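Local coordinates for protein alginate lyase (Bacteroides ovatus, PDB 3NNB) that probably depolymerises alginate by beta-elimination, cutting the glycosidic bonds between its uronic acid residues, at residues 341-345 / 366-370. Numbering follows the deposited sequence. Where two conformers were deposited one is given.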
loop_
_atom_site.group_PDB
_atom_site.type_symbol
_atom_site.label_atom_id
_atom_site.label_comp_id
_atom_site.label_asym_id
_atom_site.label_seq_id
_atom_site.Cartn_x
_atom_site.Cartn_y
_atom_site.Cartn_z
ATOM N N GLU A 341 -1.601 -3.777 17.459
ATOM C CA GLU A 341 -1.007 -2.459 17.342
ATOM C C GLU A 341 -1.511 -1.722 16.097
ATOM O O GLU A 341 -1.912 -0.562 16.174
ATOM C CB GLU A 341 0.517 -2.551 17.341
ATOM C CG GLU A 341 1.144 -1.181 17.223
ATOM C CD GLU A 341 2.674 -1.201 17.233
ATOM O OE1 GLU A 341 3.232 -2.264 16.913
ATOM O OE2 GLU A 341 3.303 -0.155 17.535
ATOM N N GLU A 342 -1.524 -2.384 14.959
ATOM C CA GLU A 342 -2.045 -1.798 13.721
ATOM C C GLU A 342 -3.489 -1.321 13.856
ATOM O O GLU A 342 -3.836 -0.251 13.355
ATOM C CB GLU A 342 -1.935 -2.782 12.566
ATOM C CG GLU A 342 -0.512 -3.010 12.115
ATOM C CD GLU A 342 -0.416 -3.859 10.797
ATOM O OE1 GLU A 342 -1.320 -3.759 9.954
ATOM O OE2 GLU A 342 0.556 -4.622 10.638
ATOM N N ALA A 343 -4.316 -2.104 14.550
ATOM C CA ALA A 343 -5.702 -1.713 14.800
ATOM C C ALA A 343 -5.794 -0.360 15.519
ATOM O O ALA A 343 -6.671 0.428 15.242
ATOM C CB ALA A 343 -6.416 -2.806 15.586
ATOM N N CYS A 344 -4.899 -0.128 16.494
ATOM C CA CYS A 344 -4.872 1.127 17.226
ATOM C C CYS A 344 -4.570 2.329 16.299
ATOM O O CYS A 344 -5.051 3.465 16.552
ATOM C CB CYS A 344 -3.805 1.052 18.329
ATOM S SG CYS A 344 -4.228 -0.098 19.666
ATOM N N TRP A 345 -3.769 2.090 15.247
ATOM C CA TRP A 345 -3.485 3.121 14.256
ATOM C C TRP A 345 -4.591 3.251 13.206
ATOM O O TRP A 345 -4.811 4.340 12.694
ATOM C CB TRP A 345 -2.094 2.924 13.653
ATOM C CG TRP A 345 -1.092 3.268 14.671
ATOM C CD1 TRP A 345 -0.453 2.426 15.512
ATOM C CD2 TRP A 345 -0.644 4.600 15.011
ATOM N NE1 TRP A 345 0.351 3.145 16.372
ATOM C CE2 TRP A 345 0.274 4.472 16.058
ATOM C CE3 TRP A 345 -0.921 5.874 14.515
ATOM C CZ2 TRP A 345 0.908 5.580 16.629
ATOM C CZ3 TRP A 345 -0.304 6.961 15.093
ATOM C CH2 TRP A 345 0.594 6.809 16.138
ATOM N N PHE A 366 -4.750 1.279 24.292
ATOM C CA PHE A 366 -4.090 -0.005 24.035
ATOM C C PHE A 366 -2.780 0.059 23.263
ATOM O O PHE A 366 -2.052 -0.919 23.223
ATOM C CB PHE A 366 -5.062 -0.950 23.336
ATOM C CG PHE A 366 -6.351 -1.145 24.112
ATOM C CD1 PHE A 366 -6.334 -1.860 25.301
ATOM C CD2 PHE A 366 -7.539 -0.579 23.685
ATOM C CE1 PHE A 366 -7.499 -2.024 26.033
ATOM C CE2 PHE A 366 -8.688 -0.754 24.405
ATOM C CZ PHE A 366 -8.668 -1.462 25.587
ATOM N N ARG A 367 -2.491 1.198 22.642
ATOM C CA ARG A 367 -1.301 1.342 21.795
ATOM C C ARG A 367 -0.025 1.428 22.658
ATOM O O ARG A 367 -0.053 2.132 23.661
ATOM C CB ARG A 367 -1.488 2.695 21.106
ATOM C CG ARG A 367 -0.539 3.065 20.052
ATOM C CD ARG A 367 -0.811 4.470 19.589
ATOM N NE ARG A 367 -2.074 4.582 18.867
ATOM C CZ ARG A 367 -2.997 5.534 19.095
ATOM N NH1 ARG A 367 -2.781 6.464 20.045
ATOM N NH2 ARG A 367 -4.143 5.559 18.371
ATOM N N GLU A 368 1.048 0.720 22.270
ATOM C CA GLU A 368 2.351 0.811 22.951
ATOM C C GLU A 368 3.460 1.295 22.005
ATOM O O GLU A 368 4.654 1.111 22.263
ATOM C CB GLU A 368 2.721 -0.548 23.554
ATOM C CG GLU A 368 1.871 -0.895 24.771
ATOM C CD GLU A 368 2.256 -2.224 25.386
ATOM O OE1 GLU A 368 2.413 -3.219 24.627
ATOM O OE2 GLU A 368 2.392 -2.265 26.628
ATOM N N THR A 369 3.070 1.967 20.936
ATOM C CA THR A 369 3.990 2.415 19.893
ATOM C C THR A 369 5.057 3.383 20.419
ATOM O O THR A 369 4.734 4.470 20.840
ATOM C CB THR A 369 3.140 3.033 18.747
ATOM O OG1 THR A 369 2.131 2.086 18.374
ATOM C CG2 THR A 369 3.952 3.345 17.481
ATOM N N PRO A 370 6.352 2.998 20.340
ATOM C CA PRO A 370 7.407 3.943 20.793
ATOM C C PRO A 370 7.375 5.279 20.063
ATOM O O PRO A 370 6.984 5.351 18.874
ATOM C CB PRO A 370 8.700 3.191 20.471
ATOM C CG PRO A 370 8.313 1.762 20.541
ATOM C CD PRO A 370 6.928 1.697 19.951
#
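T369 OG1 joins two side chains of the helix in a relay of hydrogen bonds. It accepts the indole N-H of W345, with W345 NE1 2.9 Å from T369 OG1 in a nearly straight bond (173°) that lies in the ring plane. The same T369 OG1 donates to E341 OE2 at 2.7 Å, and the carboxylate accepts the bond through its anti lone pair, the one away from OE1. E341 reaches the hydroxyl because its side chain runs out extended, CG anti to the backbone N, and crosses T369 at about a right angle. The carboxylate thus probably polarises the hydroxyl and strengthens it as acceptor for the indole.

R367 covers one face of the same indole. R367 CZ stands 4.6 Å from the centroid of the W345 six-membered ring, 11° off the normal, a cation-pi contact with the guanidinium inclined to the ring, while R367 CD packs 3.6 Å from W345 CZ2. The bend at chi3 (-69°) turns the guanidinium back toward the helix, where R367 NH2 donates to C344 O at 2.9 Å, coming from above the carbonyl plane. R367 NH1 forms a salt bridge with E360.

The contact lies in the mostly helical chain of a family in the six-hairpin clan, consistent with an (alpha/alpha) toroid: helix 336-351 receives the chain just as it leaves helix 359-366 on the way to helix 375-378, so two successive helices and the loop after them are fastened together. H376 of that last helix meets W345 edge-to-face.

A further apolar contact lies at the end of helix 359-366, where C344, pointing at the loop, brings its SG to 3.9 Å from F366 CB; I321 packs against both C344 and F366.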